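Local coordinates for 3-hydroxyacyl-CoA dehydrogenase (Archaeoglobus fulgidus, PDB 1ZEJ), which probably oxidises hydroxyl-bearing substrates with NAD+, as a dimeric member of the 3-hydroxyacyl-CoA dehydrogenase family, at residues Thr213-Leu218 and Glu277-Arg282; Leu221-Leu226 and Tyr269-Lys274. All blocks are in the same frame, centred on the assembly; numbering follows the deposited sequence.

In the fold
From the N terminus the chain first builds the Rossmann-type sheet that probably holds NAD+, then passes into the helical C-terminal domain, where both contacts lie. Helix 197-224 supplies the first segment of each. The chain then runs through helices 226-240 and 249-256 to the loop 269-274, which returns to 221-226 and closes the inner loop as contact 2. Helix 275-290 follows and comes back to 213-218, so contact 1 closes a wider loop that encloses contact 2. Their centres are 10 Å apart, with Y223 packing on F215 and R279. Together they bind the last loop and the C-terminal helix to helix 197-224, beside the second subunit.

Contact 1: Thr213-Leu218 and Glu277-Arg282; sequences TLFGPL and EERVER
L214 and R282 mark the nearest backbone approach between two helical segments, their CA atoms 7.7 Å apart. The axes of 213-218 and 277-282 come no closer than 11.3 Å, and their N-to-C directions differ by 129°, so long side chains must bridge the gap. R282 does so by bending at its third torsion (chi3 73°), which turns the guanidinium back to the opposing helix. There NH1 gives a hydrogen bond to the backbone O of L214, 3.3 Å away; the donor lies above the carbonyl plane, and the N-H...O angle of 138° makes the bond far from straight. L214 in turn lays its CD2 branch over one face of this guanidinium, 3.6 Å from NH2 of R282. A branched leucine suits the place, since its other methyl, CD1, rests against the R282 backbone.

F215 projects between the two arginines. Its CZ meets CG of R279 at 3.4 Å, while CE1 lies 3.6 Å from NH1 of R282. Arginine serves at 279 because its methylene chain packs against the ring while its charged end travels on: in the conformer described, CG stands anti to the backbone N and the chain runs extended to NE. In this conformer NH2 of R279 bonds to the backbone O of N132 of the second subunit, a residue predicted to bind NAD+.

The contact joins helix 197-224 to helix 275-290, whose L283 and L286 extend the apolar packing around L214. Helix 197-224 also meets the second subunit, where L218 N bonds to D201, placing this helix pair at the dimer interface.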
loop_
_atom_site.group_PDB
_atom_site.type_symbol
_atom_site.label_atom_id
_atom_site.label_comp_id
_atom_site.label_asym_id
_atom_site.label_seq_id
_atom_site.Cartn_x
_atom_site.Cartn_y
_atom_site.Cartn_z
ATOM N N THR A 213 5.886 -1.704 1.782
ATOM C CA THR A 213 6.778 -1.127 2.787
ATOM C C THR A 213 8.241 -1.441 2.501
ATOM O O THR A 213 9.082 -0.556 2.513
ATOM C CB THR A 213 6.401 -1.595 4.203
ATOM O OG1 THR A 213 5.124 -1.049 4.543
ATOM C CG2 THR A 213 7.420 -1.174 5.232
ATOM N N LEU A 214 8.530 -2.697 2.189
ATOM C CA LEU A 214 9.909 -3.157 2.063
ATOM C C LEU A 214 10.452 -2.911 0.673
ATOM O O LEU A 214 11.638 -2.593 0.515
ATOM C CB LEU A 214 9.963 -4.653 2.388
ATOM C CG LEU A 214 9.726 -5.017 3.848
ATOM C CD1 LEU A 214 9.833 -6.515 3.914
ATOM C CD2 LEU A 214 10.729 -4.415 4.791
ATOM N N PHE A 215 9.589 -3.045 -0.336
ATOM C CA PHE A 215 10.070 -2.967 -1.742
ATOM C C PHE A 215 9.475 -1.868 -2.590
ATOM O O PHE A 215 10.043 -1.523 -3.616
ATOM C CB PHE A 215 9.888 -4.334 -2.440
ATOM C CG PHE A 215 10.392 -5.483 -1.638
ATOM C CD1 PHE A 215 11.762 -5.727 -1.530
ATOM C CD2 PHE A 215 9.507 -6.302 -0.947
ATOM C CE1 PHE A 215 12.231 -6.765 -0.747
ATOM C CE2 PHE A 215 9.971 -7.357 -0.164
ATOM C CZ PHE A 215 11.331 -7.579 -0.070
ATOM N N GLY A 216 8.353 -1.295 -2.158
ATOM C CA GLY A 216 7.557 -0.405 -2.976
ATOM C C GLY A 216 6.819 -1.223 -4.050
ATOM O O GLY A 216 7.177 -2.369 -4.336
ATOM N N PRO A 217 5.798 -0.637 -4.654
ATOM C CA PRO A 217 5.084 -1.343 -5.728
ATOM C C PRO A 217 5.938 -1.612 -6.992
ATOM O O PRO A 217 5.729 -2.602 -7.684
ATOM C CB PRO A 217 3.912 -0.397 -6.030
ATOM C CG PRO A 217 4.392 0.995 -5.631
ATOM C CD PRO A 217 5.252 0.714 -4.406
ATOM N N LEU A 218 6.873 -0.743 -7.306
ATOM C CA LEU A 218 7.712 -0.941 -8.502
ATOM C C LEU A 218 8.829 -1.952 -8.243
ATOM O O LEU A 218 9.023 -2.886 -9.019
ATOM C CB LEU A 218 8.262 0.397 -9.014
ATOM C CG LEU A 218 7.198 1.409 -9.523
ATOM C CD1 LEU A 218 7.890 2.634 -10.122
ATOM C CD2 LEU A 218 6.247 0.845 -10.526
ATOM N N GLU A 277 16.789 -14.379 -1.923
ATOM C CA GLU A 277 17.039 -14.828 -0.563
ATOM C C GLU A 277 16.887 -13.670 0.425
ATOM O O GLU A 277 16.274 -13.835 1.481
ATOM C CB GLU A 277 18.446 -15.431 -0.460
ATOM C CG GLU A 277 18.616 -16.682 -1.292
ATOM N N GLU A 278 17.453 -12.504 0.084
ATOM C CA GLU A 278 17.323 -11.317 0.936
ATOM C C GLU A 278 15.878 -10.825 1.068
ATOM O O GLU A 278 15.462 -10.428 2.152
ATOM C CB GLU A 278 18.246 -10.184 0.477
ATOM C CG GLU A 278 19.686 -10.573 0.741
ATOM C CD GLU A 278 20.729 -9.633 0.180
ATOM O OE1 GLU A 278 20.399 -8.471 -0.113
ATOM O OE2 GLU A 278 21.899 -10.073 0.078
ATOM N N ARG A 279 15.120 -10.824 -0.029
ATOM C CA ARG A 279 13.685 -10.543 0.056
ATOM C C ARG A 279 12.968 -11.374 1.136
ATOM O O ARG A 279 12.238 -10.829 1.964
ATOM C CB ARG A 279 13.014 -10.776 -1.298
ATOM C CG ARG A 279 11.486 -10.811 -1.248
ATOM C CD ARG A 279 10.868 -11.053 -2.600
ATOM N NE ARG A 279 9.395 -11.054 -2.559
ATOM C CZ ARG A 279 8.626 -12.084 -2.198
ATOM N NH1 ARG A 279 9.152 -13.244 -1.808
ATOM N NH2 ARG A 279 7.307 -11.941 -2.213
ATOM N N VAL A 280 13.120 -12.690 1.067
ATOM C CA VAL A 280 12.474 -13.593 2.032
ATOM C C VAL A 280 12.945 -13.328 3.484
ATOM O O VAL A 280 12.118 -13.284 4.396
ATOM C CB VAL A 280 12.678 -15.077 1.636
ATOM C CG1 VAL A 280 12.039 -16.043 2.656
ATOM C CG2 VAL A 280 12.083 -15.348 0.260
ATOM N N GLU A 281 14.256 -13.127 3.672
ATOM C CA GLU A 281 14.817 -12.792 4.992
ATOM C C GLU A 281 14.165 -11.527 5.558
ATOM O O GLU A 281 13.735 -11.487 6.722
ATOM C CB GLU A 281 16.357 -12.594 4.928
ATOM C CG GLU A 281 17.121 -13.870 4.670
ATOM C CD GLU A 281 18.652 -13.677 4.534
ATOM O OE1 GLU A 281 19.135 -12.513 4.454
ATOM O OE2 GLU A 281 19.373 -14.711 4.520
ATOM N N ARG A 282 14.061 -10.498 4.739
ATOM C CA ARG A 282 13.451 -9.238 5.209
ATOM C C ARG A 282 11.971 -9.390 5.526
ATOM O O ARG A 282 11.483 -8.849 6.514
ATOM C CB ARG A 282 13.655 -8.131 4.180
ATOM C CG ARG A 282 15.100 -7.736 3.992
ATOM C CD ARG A 282 15.164 -6.670 2.941
ATOM N NE ARG A 282 14.657 -5.383 3.445
ATOM C CZ ARG A 282 14.168 -4.407 2.675
ATOM N NH1 ARG A 282 14.106 -4.557 1.349
ATOM N NH2 ARG A 282 13.730 -3.273 3.218
#

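Contact 2: Leu221-Leu226 and Tyr269-Lys274; sequences LDYIGL and YEYGPK
D222 gathers two donors from the loop 269-274 on one carboxylate oxygen. The hydroxyl of Y271 gives its hydrogen to the anti lone pair of D222 OD2, 2.6 Å away. The backbone N of Y269 meets the same OD2 on its syn side at 2.9 Å, with an N-H...O angle of 152°. The carboxylate plane stands 87° from the Y271 ring, whose edge receives OD2. Aspartate suits this buried position because a short acid, with CG beside its own backbone N, holds the oxygens close to the loop; OD1 accepts a further hydrogen bond from I268 N. This is the tight part of the contact. Here the C-terminal end of helix 197-224 is tied to the irregular connection that leads into helix 275-290, within the helical domain of the 3-hydroxyacyl-CoA dehydrogenase family. An alanine in place of D222 is likely to leave the Y271 hydroxyl and the Y269 amide without their shared acceptor, and the loop less firmly held.

Toward Y223 the fit is looser. Its ring and that of Y271 lie obliquely, centroids 5.6 Å apart and planes at 71°, the closest atoms being OH of Y223 and CE2 of Y271, 4.0 Å apart. Both tyrosines are partly exposed and form the solvent side, and the type suits such a boundary: the rings pack while the hydroxyls can bond, that of Y223 weakly to A275 O. The Y269 hydroxyl, by contrast, bonds to D201 of the second subunit.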
loop_
_atom_site.group_PDB
_atom_site.type_symbol
_atom_site.label_atom_id
_atom_site.label_comp_id
_atom_site.label_asym_id
_atom_site.label_seq_id
_atom_site.Cartn_x
_atom_site.Cartn_y
_atom_site.Cartn_z
ATOM N N LEU A 221 7.411 -5.354 -8.303
ATOM C CA LEU A 221 7.243 -5.736 -9.704
ATOM C C LEU A 221 8.457 -6.432 -10.258
ATOM O O LEU A 221 8.313 -7.464 -10.933
ATOM C CB LEU A 221 6.822 -4.517 -10.553
ATOM C CG LEU A 221 6.134 -4.724 -11.896
ATOM C CD1 LEU A 221 4.844 -5.572 -11.767
ATOM C CD2 LEU A 221 5.812 -3.344 -12.394
ATOM N N ASP A 222 9.661 -5.958 -9.912
ATOM C CA ASP A 222 10.911 -6.592 -10.358
ATOM C C ASP A 222 11.020 -8.063 -9.929
ATOM O O ASP A 222 11.562 -8.882 -10.642
ATOM C CB ASP A 222 12.148 -5.825 -9.841
ATOM C CG ASP A 222 12.478 -4.585 -10.687
ATOM O OD1 ASP A 222 12.046 -4.525 -11.862
ATOM O OD2 ASP A 222 13.196 -3.691 -10.188
ATOM N N TYR A 223 10.557 -8.352 -8.727
ATOM C CA TYR A 223 10.539 -9.703 -8.184
ATOM C C TYR A 223 9.436 -10.545 -8.806
ATOM O O TYR A 223 9.635 -11.734 -9.041
ATOM C CB TYR A 223 10.284 -9.640 -6.689
ATOM C CG TYR A 223 11.474 -9.235 -5.922
ATOM C CD1 TYR A 223 12.449 -10.157 -5.609
ATOM C CD2 TYR A 223 11.671 -7.925 -5.559
ATOM C CE1 TYR A 223 13.552 -9.801 -4.898
ATOM C CE2 TYR A 223 12.790 -7.561 -4.867
ATOM C CZ TYR A 223 13.721 -8.552 -4.541
ATOM O OH TYR A 223 14.837 -8.195 -3.864
ATOM N N ILE A 224 8.266 -9.948 -9.025
ATOM C CA ILE A 224 7.187 -10.584 -9.790
ATOM C C ILE A 224 7.727 -10.965 -11.167
ATOM O O ILE A 224 7.539 -12.097 -11.622
ATOM C CB ILE A 224 5.931 -9.661 -9.900
ATOM C CG1 ILE A 224 5.110 -9.745 -8.602
ATOM C CG2 ILE A 224 5.020 -10.034 -11.092
ATOM C CD1 ILE A 224 4.217 -8.552 -8.393
ATOM N N GLY A 225 8.426 -10.020 -11.812
ATOM C CA GLY A 225 8.901 -10.198 -13.171
ATOM C C GLY A 225 8.120 -9.257 -14.052
ATOM O O GLY A 225 6.891 -9.280 -14.053
ATOM N N LEU A 226 8.833 -8.361 -14.738
ATOM C CA LEU A 226 8.188 -7.370 -15.582
ATOM C C LEU A 226 7.493 -8.027 -16.767
ATOM O O LEU A 226 6.422 -7.583 -17.137
ATOM C CB LEU A 226 9.195 -6.330 -16.077
ATOM C CG LEU A 226 9.386 -5.090 -15.217
ATOM C CD1 LEU A 226 9.630 -5.409 -13.759
ATOM C CD2 LEU A 226 10.508 -4.203 -15.816
ATOM N N TYR A 269 14.962 -1.663 -11.255
ATOM C CA TYR A 269 16.198 -1.496 -10.495
ATOM C C TYR A 269 17.173 -2.615 -10.852
ATOM O O TYR A 269 16.807 -3.521 -11.589
ATOM C CB TYR A 269 15.879 -1.552 -9.026
ATOM C CG TYR A 269 14.861 -0.521 -8.596
ATOM C CD1 TYR A 269 15.109 0.861 -8.728
ATOM C CD2 TYR A 269 13.656 -0.904 -8.081
ATOM C CE1 TYR A 269 14.151 1.795 -8.340
ATOM C CE2 TYR A 269 12.727 -0.002 -7.700
ATOM C CZ TYR A 269 12.974 1.350 -7.796
ATOM O OH TYR A 269 11.977 2.224 -7.367
ATOM N N GLU A 270 18.391 -2.543 -10.316
ATOM C CA GLU A 270 19.441 -3.534 -10.567
ATOM C C GLU A 270 19.660 -4.355 -9.305
ATOM O O GLU A 270 19.533 -3.834 -8.178
ATOM C CB GLU A 270 20.744 -2.854 -11.005
ATOM C CG GLU A 270 20.568 -2.049 -12.293
ATOM C CD GLU A 270 21.864 -1.495 -12.872
ATOM O OE1 GLU A 270 22.966 -1.920 -12.448
ATOM O OE2 GLU A 270 21.778 -0.634 -13.778
ATOM N N TYR A 271 19.973 -5.635 -9.505
ATOM C CA TYR A 271 20.008 -6.642 -8.424
ATOM C C TYR A 271 21.292 -7.472 -8.467
ATOM O O TYR A 271 21.887 -7.634 -9.533
ATOM C CB TYR A 271 18.789 -7.554 -8.530
ATOM C CG TYR A 271 17.513 -6.754 -8.352
ATOM C CD1 TYR A 271 16.888 -6.168 -9.437
ATOM C CD2 TYR A 271 16.980 -6.535 -7.092
ATOM C CE1 TYR A 271 15.768 -5.392 -9.279
ATOM C CE2 TYR A 271 15.832 -5.759 -6.921
ATOM C CZ TYR A 271 15.230 -5.196 -8.020
ATOM O OH TYR A 271 14.105 -4.383 -7.859
ATOM N N GLY A 272 21.696 -7.976 -7.297
ATOM C CA GLY A 272 22.807 -8.928 -7.168
ATOM C C GLY A 272 22.248 -10.320 -6.983
ATOM O O GLY A 272 21.022 -10.483 -6.911
ATOM N N PRO A 273 23.132 -11.333 -6.884
ATOM C CA PRO A 273 22.698 -12.730 -6.916
ATOM C C PRO A 273 21.820 -13.193 -5.740
ATOM O O PRO A 273 21.052 -14.126 -5.904
ATOM C CB PRO A 273 24.025 -13.508 -6.943
ATOM C CG PRO A 273 25.002 -12.597 -6.323
ATOM C CD PRO A 273 24.595 -11.221 -6.742
ATOM N N LYS A 274 21.896 -12.529 -4.589
ATOM C CA LYS A 274 21.180 -12.982 -3.396
ATOM C C LYS A 274 19.825 -12.277 -3.204
ATOM O O LYS A 274 19.247 -12.361 -2.144
ATOM C CB LYS A 274 22.041 -12.740 -2.157
#